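Local coordinates for protein 6-phospho-beta-d glycosidase (Streptococcus pyogenes, PDB 5FOO) that probably hydrolyses the beta-glycosidic bond of 6-phosphorylated beta-glucosides, as a family 1 glycoside hydrolase whose active site binds 6-phosphocyclophellitol, at residues A[332-337]-A[369-374]; A[387-392]-A[447-452]; A[341-346]-A[393-398]. The protein carries 1 engineered substitution. All blocks are in the same frame, centred on the assembly; numbering follows the deposited sequence.

Contact 1 of 3, residues A[332-337]-A[369-374]; sequences RMNVDK and VGISGE. With JAZ (6-phosphocyclophellitol), chain G.
Asn334 and Asp336 reach from the end of strand 332-334 and the turn after it to the loop 369-374, which leaves barrel strand 362-367, and each grips that loop by a polar group. The amide of Asn334 makes the straighter bond: Asn334 ND2 donates to Gly370 O over 3.1 Å, with 165° at the hydrogen. Gly370 O lies nearly in the amide plane, while the donor itself stands tilted from the carbonyl plane of Gly370. With CG anti to the backbone N (chi1 175°), the amide is swung across the gap and its hydrogen bond fixes which way it is turned.

Asp336 works through a single oxygen. Asp336 OD2 accepts from Ser372 N at 2.8 Å, met from above the carboxylate plane, and takes a second, weak bond from Ser372 OG at 2.9 Å. Ser372 OG sits between its own N and carbonyl carbon (chi1 62°), which turns it to the same oxygen as its backbone N-H.

The methyls of Val369 and Ile371 pack against these amide and carboxylate groups. Val369 CG2 lies 3.3 Å from Asn334 ND2, while Ile371 sets CD1 against Asn334 OD1 and CG2 against Asp336 OD2.

Lys337 starts toward the loop, but its end leads away to the ligand. Lys337 NZ donates to O13 of the 6-phosphocyclophellitol phosphate at 2.8 Å, with a weaker bond to O11; Tyr432 OH also bonds the ligand.

The turn that carries the phosphate-binding lysine is therefore tied to the loop by the two residues Asn334 and Asp336. The positive NZ against the phosphate oxygens would be expected to favour a ligand charged at its 6-position, consistent with a 6-phospho-beta-glucosidase.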
loop_
_atom_site.group_PDB
_atom_site.type_symbol
_atom_site.label_atom_id
_atom_site.label_comp_id
_atom_site.label_asym_id
_atom_site.label_seq_id
_atom_site.Cartn_x
_atom_site.Cartn_y
_atom_site.Cartn_z
ATOM N N ARG A 332 -21.279 9.830 6.035
ATOM C CA ARG A 332 -21.474 8.511 6.665
ATOM C C ARG A 332 -20.134 8.168 7.293
ATOM O O ARG A 332 -19.126 8.468 6.715
ATOM C CB ARG A 332 -21.856 7.441 5.639
ATOM C CG ARG A 332 -23.217 7.617 4.948
ATOM C CD ARG A 332 -23.247 6.689 3.707
ATOM N NE ARG A 332 -23.477 5.247 4.026
ATOM C CZ ARG A 332 -23.034 4.165 3.323
ATOM N NH1 ARG A 332 -22.293 4.253 2.218
ATOM N NH2 ARG A 332 -23.339 2.943 3.750
ATOM N N MET A 333 -20.117 7.515 8.442
ATOM C CA MET A 333 -18.877 7.361 9.195
ATOM C C MET A 333 -18.757 5.981 9.883
ATOM O O MET A 333 -19.760 5.299 10.243
ATOM C CB MET A 333 -18.764 8.518 10.200
ATOM C CG MET A 333 -17.359 8.743 10.748
ATOM S SD MET A 333 -17.361 9.683 12.307
ATOM C CE MET A 333 -18.502 8.739 13.288
ATOM N N ASN A 334 -17.504 5.546 9.991
ATOM C CA ASN A 334 -17.122 4.400 10.788
ATOM C C ASN A 334 -16.663 4.994 12.131
ATOM O O ASN A 334 -15.578 5.634 12.226
ATOM C CB ASN A 334 -15.974 3.678 10.098
ATOM C CG ASN A 334 -15.408 2.539 10.909
ATOM O OD1 ASN A 334 -15.749 2.348 12.082
ATOM N ND2 ASN A 334 -14.519 1.778 10.289
ATOM N N VAL A 335 -17.478 4.805 13.163
ATOM C CA VAL A 335 -17.196 5.470 14.489
ATOM C C VAL A 335 -15.902 5.020 15.139
ATOM O O VAL A 335 -15.144 5.876 15.565
ATOM C CB VAL A 335 -18.396 5.323 15.459
ATOM C CG1 VAL A 335 -18.075 5.791 16.895
ATOM C CG2 VAL A 335 -19.603 6.091 14.908
ATOM N N ASP A 336 -15.591 3.706 15.159
ATOM C CA ASP A 336 -14.293 3.174 15.755
ATOM C C ASP A 336 -13.056 3.823 15.172
ATOM O O ASP A 336 -12.063 3.995 15.831
ATOM C CB ASP A 336 -14.095 1.649 15.569
ATOM C CG ASP A 336 -14.900 0.814 16.535
ATOM O OD1 ASP A 336 -15.521 1.335 17.510
ATOM O OD2 ASP A 336 -14.933 -0.406 16.274
ATOM N N LYS A 337 -13.117 4.155 13.907
ATOM C CA LYS A 337 -11.962 4.614 13.214
ATOM C C LYS A 337 -11.918 6.143 12.999
ATOM O O LYS A 337 -10.867 6.691 12.673
ATOM C CB LYS A 337 -11.993 3.822 11.878
ATOM C CG LYS A 337 -10.716 3.774 11.108
ATOM C CD LYS A 337 -9.561 3.005 11.738
ATOM C CE LYS A 337 -8.362 3.558 11.001
ATOM N NZ LYS A 337 -7.037 3.380 11.628
ATOM N N VAL A 369 -12.302 -2.447 5.756
ATOM C CA VAL A 369 -12.842 -1.688 6.893
ATOM C C VAL A 369 -12.415 -2.373 8.201
ATOM O O VAL A 369 -12.496 -3.606 8.360
ATOM C CB VAL A 369 -14.390 -1.529 6.840
ATOM C CG1 VAL A 369 -15.128 -2.857 6.931
ATOM C CG2 VAL A 369 -14.843 -0.585 7.970
ATOM N N GLY A 370 -11.960 -1.539 9.126
ATOM C CA GLY A 370 -11.360 -1.959 10.369
ATOM C C GLY A 370 -12.255 -1.554 11.542
ATOM O O GLY A 370 -12.708 -0.398 11.583
ATOM N N ILE A 371 -12.463 -2.477 12.488
ATOM C CA ILE A 371 -13.423 -2.328 13.613
ATOM C C ILE A 371 -12.756 -2.931 14.828
ATOM O O ILE A 371 -12.055 -3.935 14.705
ATOM C CB ILE A 371 -14.723 -3.106 13.265
ATOM C CG1 ILE A 371 -15.438 -2.402 12.109
ATOM C CG2 ILE A 371 -15.701 -3.309 14.419
ATOM C CD1 ILE A 371 -15.823 -0.973 12.434
ATOM N N SER A 372 -12.926 -2.314 15.992
ATOM C CA SER A 372 -12.501 -2.918 17.277
ATOM C C SER A 372 -13.594 -3.793 17.931
ATOM O O SER A 372 -14.739 -3.857 17.479
ATOM C CB SER A 372 -12.035 -1.826 18.248
ATOM O OG SER A 372 -13.110 -0.969 18.510
ATOM N N GLY A 373 -13.211 -4.522 18.963
ATOM C CA GLY A 373 -14.169 -5.259 19.766
ATOM C C GLY A 373 -15.066 -6.215 18.993
ATOM O O GLY A 373 -16.293 -6.329 19.289
ATOM N N GLU A 374 -14.477 -6.944 18.030
ATOM C CA GLU A 374 -15.317 -7.790 17.185
ATOM C C GLU A 374 -15.852 -8.991 17.950
ATOM O O GLU A 374 -16.696 -9.703 17.417
ATOM C CB GLU A 374 -14.580 -8.271 15.912
ATOM C CG GLU A 374 -14.251 -7.168 14.925
ATOM C CD GLU A 374 -13.899 -7.698 13.548
ATOM O OE1 GLU A 374 -13.032 -8.631 13.454
ATOM O OE2 GLU A 374 -14.519 -7.175 12.591
HETATM C C2 JAZ G . -2.771 -0.666 6.662
HETATM C C3 JAZ G . -2.016 -1.081 5.381
HETATM C C4 JAZ G . -2.015 0.057 4.365
HETATM C C5 JAZ G . -3.421 0.502 3.985
HETATM C C6 JAZ G . -4.235 0.806 5.224
HETATM C C7 JAZ G . -4.199 -0.332 6.244
HETATM C C8 JAZ G . -5.139 -0.087 7.422
HETATM O O9 JAZ G . -4.675 1.079 8.097
HETATM P P10 JAZ G . -4.901 1.202 9.665
HETATM O O11 JAZ G . -4.252 2.494 10.014
HETATM O O12 JAZ G . -4.505 -0.030 10.366
HETATM O O13 JAZ G . -6.354 1.262 9.850
HETATM O O14 JAZ G . -3.801 2.047 5.794
HETATM O O15 JAZ G . -2.835 -1.753 7.591
HETATM O O16 JAZ G . -0.692 -1.357 5.761
HETATM O O17 JAZ G . -1.292 -0.327 3.208
#

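Contact 2 of 3, residues A[387-392]-A[447-452]; sequences DYRIQF and KASAYW
In the (beta/alpha)8 barrel of this family 1 glycosidase, helix 387-405 follows strand 362-367 and helix 448-459 follows strand 410-416; contact 2 is where the first turns of these two outer helices pack. Their short axes run 8.9 Å apart at 34°, in roughly the same direction, and the backbones come nearest at Ile390 and Ser449.

Ile390 is the wedge between them, and all its branches are used. Ile390 CG1 rests on the backbone of the other helix, 3.6 Å from Ser449 CA. Ile390 CD1 lies 3.8 Å from Trp452 CB and also reaches the Ala448 methyl. The remaining branch, CG2, turns to the Trp452 ring. Trp452 meanwhile swings its CG anti to its own backbone N (chi1 170°), sending the ring back across the groove, where its six-membered ring packs on Leu393, Lys394 and Leu397 of helix 387-405.

On another flank the contact turns polar. Arg389 runs past Ser449, with Arg389 CD 3.7 Å from Ser449 OG, then bends at chi3. Arg389 NH1 ends 3.5 Å from Lys447 NZ, two donors that lie obliquely to each other, each paired with carboxylates: Arg389 NH1 with Asp386 OD2 and Glu374 OE2, Lys447 NZ with Glu374 OE1 and Asp420 OD1. Glu374 thus bridges the two cations, and the like charges would be offset by this surrounding negative charge. Ser449 OG bonds Asp386 OD2 as well, so one carboxylate oxygen serves both helices.

Above the indole, the methyl Ile390 CG2 makes a CH-pi contact, 3.7 Å from the centroid of the Trp452 five-membered ring and 3° off its normal.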
loop_
_atom_site.group_PDB
_atom_site.type_symbol
_atom_site.label_atom_id
_atom_site.label_comp_id
_atom_site.label_asym_id
_atom_site.label_seq_id
_atom_site.Cartn_x
_atom_site.Cartn_y
_atom_site.Cartn_z
ATOM N N ASP A 387 -21.363 -8.476 9.465
ATOM C CA ASP A 387 -22.178 -7.978 8.338
ATOM C C ASP A 387 -21.875 -6.537 7.953
ATOM O O ASP A 387 -22.063 -6.184 6.790
ATOM C CB ASP A 387 -23.684 -8.295 8.398
ATOM C CG ASP A 387 -24.272 -8.110 9.733
ATOM O OD1 ASP A 387 -24.020 -7.057 10.372
ATOM O OD2 ASP A 387 -25.004 -9.046 10.142
ATOM N N TYR A 388 -21.408 -5.707 8.902
ATOM C CA TYR A 388 -20.845 -4.403 8.553
ATOM C C TYR A 388 -19.722 -4.524 7.478
ATOM O O TYR A 388 -19.611 -3.688 6.621
ATOM C CB TYR A 388 -20.309 -3.669 9.771
ATOM C CG TYR A 388 -19.406 -4.523 10.622
ATOM C CD1 TYR A 388 -19.926 -5.279 11.666
ATOM C CD2 TYR A 388 -18.034 -4.545 10.417
ATOM C CE1 TYR A 388 -19.095 -6.099 12.445
ATOM C CE2 TYR A 388 -17.189 -5.330 11.208
ATOM C CZ TYR A 388 -17.735 -6.102 12.219
ATOM O OH TYR A 388 -16.968 -6.897 12.994
ATOM N N ARG A 389 -18.875 -5.552 7.549
ATOM C CA ARG A 389 -17.750 -5.700 6.586
ATOM C C ARG A 389 -18.248 -6.180 5.191
ATOM O O ARG A 389 -17.863 -5.661 4.144
ATOM C CB ARG A 389 -16.700 -6.656 7.150
ATOM C CG ARG A 389 -15.504 -6.816 6.224
ATOM C CD ARG A 389 -14.329 -7.448 6.912
ATOM N NE ARG A 389 -13.864 -6.552 7.941
ATOM C CZ ARG A 389 -13.966 -6.757 9.251
ATOM N NH1 ARG A 389 -14.516 -7.882 9.752
ATOM N NH2 ARG A 389 -13.504 -5.790 10.081
ATOM N N ILE A 390 -19.141 -7.165 5.202
ATOM C CA ILE A 390 -19.889 -7.586 3.998
ATOM C C ILE A 390 -20.537 -6.415 3.291
ATOM O O ILE A 390 -20.279 -6.168 2.092
ATOM C CB ILE A 390 -20.930 -8.634 4.346
ATOM C CG1 ILE A 390 -20.188 -9.912 4.793
ATOM C CG2 ILE A 390 -21.888 -8.883 3.160
ATOM C CD1 ILE A 390 -21.092 -11.035 5.302
ATOM N N GLN A 391 -21.308 -5.633 4.041
ATOM C CA GLN A 391 -21.917 -4.469 3.483
ATOM C C GLN A 391 -20.876 -3.490 2.909
ATOM O O GLN A 391 -20.988 -3.025 1.750
ATOM C CB GLN A 391 -22.741 -3.772 4.548
ATOM C CG GLN A 391 -23.515 -2.582 4.039
ATOM C CD GLN A 391 -24.582 -3.038 3.047
ATOM O OE1 GLN A 391 -25.124 -4.168 3.164
ATOM N NE2 GLN A 391 -24.866 -2.194 2.043
ATOM N N PHE A 392 -19.866 -3.131 3.695
ATOM C CA PHE A 392 -18.827 -2.214 3.187
ATOM C C PHE A 392 -18.207 -2.775 1.886
ATOM O O PHE A 392 -18.070 -2.051 0.914
ATOM C CB PHE A 392 -17.757 -1.991 4.286
ATOM C CG PHE A 392 -16.590 -1.075 3.920
ATOM C CD1 PHE A 392 -15.498 -1.549 3.190
ATOM C CD2 PHE A 392 -16.497 0.220 4.449
ATOM C CE1 PHE A 392 -14.396 -0.720 2.928
ATOM C CE2 PHE A 392 -15.415 1.010 4.203
ATOM C CZ PHE A 392 -14.347 0.559 3.457
ATOM N N LYS A 447 -14.456 -15.395 9.422
ATOM C CA LYS A 447 -15.621 -14.609 9.814
ATOM C C LYS A 447 -16.675 -14.810 8.740
ATOM O O LYS A 447 -16.394 -15.367 7.641
ATOM C CB LYS A 447 -15.287 -13.111 9.968
ATOM C CG LYS A 447 -14.018 -12.822 10.720
ATOM C CD LYS A 447 -13.805 -11.313 10.924
ATOM C CE LYS A 447 -12.416 -11.021 11.482
ATOM N NZ LYS A 447 -11.939 -9.632 11.279
ATOM N N ALA A 448 -17.899 -14.376 9.036
ATOM C CA ALA A 448 -18.932 -14.426 8.012
ATOM C C ALA A 448 -18.512 -13.799 6.679
ATOM O O ALA A 448 -18.984 -14.240 5.633
ATOM C CB ALA A 448 -20.194 -13.752 8.478
ATOM N N SER A 449 -17.691 -12.756 6.704
ATOM C CA SER A 449 -17.345 -12.088 5.453
ATOM C C SER A 449 -16.456 -12.982 4.601
ATOM O O SER A 449 -16.487 -12.861 3.399
ATOM C CB SER A 449 -16.676 -10.741 5.665
ATOM O OG SER A 449 -15.543 -10.958 6.415
ATOM N N ALA A 450 -15.719 -13.901 5.205
ATOM C CA ALA A 450 -14.904 -14.838 4.426
ATOM C C ALA A 450 -15.760 -15.738 3.524
ATOM O O ALA A 450 -15.338 -16.020 2.390
ATOM C CB ALA A 450 -14.051 -15.699 5.338
ATOM N N TYR A 451 -16.907 -16.222 4.045
ATOM C CA TYR A 451 -17.838 -17.066 3.281
ATOM C C TYR A 451 -18.595 -16.240 2.274
ATOM O O TYR A 451 -18.886 -16.720 1.173
ATOM C CB TYR A 451 -18.778 -17.903 4.189
ATOM C CG TYR A 451 -17.962 -18.847 5.023
ATOM C CD1 TYR A 451 -17.298 -19.952 4.438
ATOM C CD2 TYR A 451 -17.801 -18.632 6.375
ATOM C CE1 TYR A 451 -16.506 -20.796 5.199
ATOM C CE2 TYR A 451 -17.002 -19.441 7.138
ATOM C CZ TYR A 451 -16.365 -20.507 6.546
ATOM O OH TYR A 451 -15.606 -21.280 7.335
ATOM N N TRP A 452 -18.871 -14.988 2.576
ATOM C CA TRP A 452 -19.505 -14.148 1.586
ATOM C C TRP A 452 -18.554 -13.881 0.406
ATOM O O TRP A 452 -18.982 -13.946 -0.786
ATOM C CB TRP A 452 -20.023 -12.857 2.164
ATOM C CG TRP A 452 -20.484 -11.860 1.136
ATOM C CD1 TRP A 452 -21.744 -11.721 0.585
ATOM C CD2 TRP A 452 -19.686 -10.826 0.576
ATOM N NE1 TRP A 452 -21.737 -10.689 -0.330
ATOM C CE2 TRP A 452 -20.486 -10.128 -0.345
ATOM C CE3 TRP A 452 -18.335 -10.445 0.742
ATOM C CZ2 TRP A 452 -19.994 -9.059 -1.083
ATOM C CZ3 TRP A 452 -17.848 -9.387 0.007
ATOM C CH2 TRP A 452 -18.682 -8.689 -0.882
#

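Contact 3 of 3, residues A[341-346]-A[393-398]; sequences IYPEAV and LKEHLT
Glu395 meets Pro343 by its stem and one oxygen. Glu395 CB lies 3.9 Å from Pro343 CG, and the extended chain brings Glu395 OE1 alongside, 3.6 Å from that same CG. The carboxylate is held from beyond the pair: OE1 forms a salt bridge with Arg332 NH1, and OE2 accepts from Gln391 NE2 one turn back on the helix.

His396 comes next and carries most of the contact. Its CG is turned away from the carbonyl carbon (chi1 -79°), which brings the imidazole over to the proline. Pro343 CB stands 3.6 Å from the centroid of the His396 ring and 4° off its normal, a CH-pi contact over the centre of one face, and Pro343 CA lies over the same face, 3.5 Å from His396 NE2. At the rim, Val346 CG2 lies 3.8 Å from His396 CD2. Both ring nitrogens have partners: His396 ND1 is hydrogen-bonded to Phe392 O, and the Phe392 ring stacks with the imidazole, while His396 NE2 is hydrogen-bonded to a water at 2.8 Å in the ring plane. This water accepts from Tyr342 N at 2.9 Å, linking the imidazole to the backbone just before the proline.

Such packing joins two neighbouring outer helices of a (beta/alpha)8 barrel: Pro343, leading into helix 344-356, beds against helix 387-405.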
loop_
_atom_site.group_PDB
_atom_site.type_symbol
_atom_site.label_atom_id
_atom_site.label_comp_id
_atom_site.label_asym_id
_atom_site.label_seq_id
_atom_site.Cartn_x
_atom_site.Cartn_y
_atom_site.Cartn_z
ATOM N N ILE A 341 -17.119 6.958 5.281
ATOM C CA ILE A 341 -17.387 5.914 4.323
ATOM C C ILE A 341 -18.103 6.575 3.110
ATOM O O ILE A 341 -19.206 7.194 3.247
ATOM C CB ILE A 341 -18.266 4.853 4.980
ATOM C CG1 ILE A 341 -17.452 4.216 6.147
ATOM C CG2 ILE A 341 -18.836 3.828 3.929
ATOM C CD1 ILE A 341 -18.193 3.118 6.879
ATOM N N TYR A 342 -17.456 6.471 1.936
ATOM C CA TYR A 342 -17.964 7.043 0.685
ATOM C C TYR A 342 -17.513 6.151 -0.538
ATOM O O TYR A 342 -16.554 6.478 -1.233
ATOM C CB TYR A 342 -17.433 8.499 0.556
ATOM C CG TYR A 342 -18.151 9.261 -0.490
ATOM C CD1 TYR A 342 -19.513 9.607 -0.332
ATOM C CD2 TYR A 342 -17.517 9.574 -1.680
ATOM C CE1 TYR A 342 -20.192 10.291 -1.338
ATOM C CE2 TYR A 342 -18.168 10.289 -2.649
ATOM C CZ TYR A 342 -19.499 10.599 -2.494
ATOM O OH TYR A 342 -20.086 11.214 -3.559
ATOM N N PRO A 343 -18.175 5.003 -0.749
ATOM C CA PRO A 343 -17.784 4.045 -1.830
ATOM C C PRO A 343 -17.846 4.570 -3.276
ATOM O O PRO A 343 -17.216 4.012 -4.165
ATOM C CB PRO A 343 -18.784 2.882 -1.628
ATOM C CG PRO A 343 -19.965 3.498 -0.967
ATOM C CD PRO A 343 -19.364 4.514 -0.013
ATOM N N GLU A 344 -18.550 5.650 -3.490
ATOM C CA GLU A 344 -18.656 6.286 -4.776
ATOM C C GLU A 344 -17.336 6.732 -5.241
ATOM O O GLU A 344 -17.108 6.845 -6.438
ATOM C CB GLU A 344 -19.564 7.490 -4.713
ATOM C CG GLU A 344 -21.012 7.162 -4.422
ATOM C CD GLU A 344 -21.438 7.185 -2.927
ATOM O OE1 GLU A 344 -20.619 6.865 -1.997
ATOM O OE2 GLU A 344 -22.632 7.510 -2.718
ATOM N N ALA A 345 -16.447 7.018 -4.307
ATOM C CA ALA A 345 -15.097 7.405 -4.704
ATOM C C ALA A 345 -14.399 6.352 -5.576
ATOM O O ALA A 345 -13.526 6.682 -6.368
ATOM C CB ALA A 345 -14.220 7.725 -3.483
ATOM N N VAL A 346 -14.746 5.082 -5.399
ATOM C CA VAL A 346 -14.160 4.018 -6.255
ATOM C C VAL A 346 -14.471 4.210 -7.719
ATOM O O VAL A 346 -13.617 3.992 -8.542
ATOM C CB VAL A 346 -14.637 2.667 -5.844
ATOM C CG1 VAL A 346 -14.097 1.579 -6.812
ATOM C CG2 VAL A 346 -14.179 2.381 -4.424
ATOM N N LEU A 393 -17.735 -4.016 1.916
ATOM C CA LEU A 393 -17.064 -4.594 0.703
ATOM C C LEU A 393 -18.026 -4.595 -0.486
ATOM O O LEU A 393 -17.686 -4.137 -1.564
ATOM C CB LEU A 393 -16.494 -5.982 0.973
ATOM C CG LEU A 393 -15.384 -6.036 2.058
ATOM C CD1 LEU A 393 -14.964 -7.463 2.283
ATOM C CD2 LEU A 393 -14.174 -5.160 1.813
ATOM N N LYS A 394 -19.261 -5.002 -0.231
ATOM C CA LYS A 394 -20.316 -5.082 -1.258
ATOM C C LYS A 394 -20.538 -3.745 -1.921
ATOM O O LYS A 394 -20.487 -3.650 -3.152
ATOM C CB LYS A 394 -21.619 -5.618 -0.639
ATOM C CG LYS A 394 -22.789 -5.749 -1.576
ATOM C CD LYS A 394 -23.693 -6.909 -1.171
ATOM C CE LYS A 394 -24.901 -6.947 -2.115
ATOM N NZ LYS A 394 -25.635 -8.239 -2.142
ATOM N N GLU A 395 -20.728 -2.685 -1.132
ATOM C CA GLU A 395 -20.858 -1.337 -1.743
ATOM C C GLU A 395 -19.672 -0.895 -2.580
ATOM O O GLU A 395 -19.860 -0.241 -3.617
ATOM C CB GLU A 395 -21.144 -0.233 -0.691
ATOM C CG GLU A 395 -22.504 -0.378 -0.018
ATOM C CD GLU A 395 -22.703 0.568 1.177
ATOM O OE1 GLU A 395 -22.100 1.669 1.201
ATOM O OE2 GLU A 395 -23.454 0.184 2.106
ATOM N N HIS A 396 -18.451 -1.154 -2.114
ATOM C CA HIS A 396 -17.269 -0.622 -2.816
ATOM C C HIS A 396 -17.121 -1.375 -4.159
ATOM O O HIS A 396 -16.854 -0.768 -5.223
ATOM C CB HIS A 396 -16.008 -0.705 -1.921
ATOM C CG HIS A 396 -15.945 0.389 -0.897
ATOM N ND1 HIS A 396 -16.709 0.367 0.259
ATOM C CD2 HIS A 396 -15.250 1.551 -0.868
ATOM C CE1 HIS A 396 -16.512 1.477 0.937
ATOM N NE2 HIS A 396 -15.629 2.212 0.288
ATOM N N LEU A 397 -17.338 -2.682 -4.063
ATOM C CA LEU A 397 -17.372 -3.582 -5.218
ATOM C C LEU A 397 -18.448 -3.223 -6.199
ATOM O O LEU A 397 -18.236 -3.413 -7.398
ATOM C CB LEU A 397 -17.560 -5.043 -4.818
ATOM C CG LEU A 397 -16.290 -5.823 -4.629
ATOM C CD1 LEU A 397 -16.632 -7.140 -4.006
ATOM C CD2 LEU A 397 -15.588 -6.079 -5.942
ATOM N N THR A 398 -19.595 -2.713 -5.719
ATOM C CA THR A 398 -20.672 -2.304 -6.611
ATOM C C THR A 398 -20.196 -1.114 -7.423
ATOM O O THR A 398 -20.498 -0.990 -8.639
ATOM C CB THR A 398 -21.957 -1.968 -5.860
ATOM O OG1 THR A 398 -22.412 -3.135 -5.169
ATOM C CG2 THR A 398 -23.005 -1.553 -6.804
HETATM O O HOH W 1 -15.267 4.505 1.916
#

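In the fold
The three contacts lie on one side of the barrel, their centres 14 to 16 Å apart. Helix 387-405 is shared by two of them: its first turns serve contact 2, and the next residues serve contact 3. Contact 1 is tied to both, through Glu374 to Tyr388 and Lys447 in contact 2, and through Arg332 to Glu395 and to the backbone of Ile341 in contact 3. Along the chain contact 1 closes before contact 2 opens, whereas contact 3 interleaves with each. Helices 344-356, 387-405 and 448-459 are thus packed in sequence on the outside of the barrel, connected by packing and salt bridges to the loops beside the phosphate end of the ligand pocket.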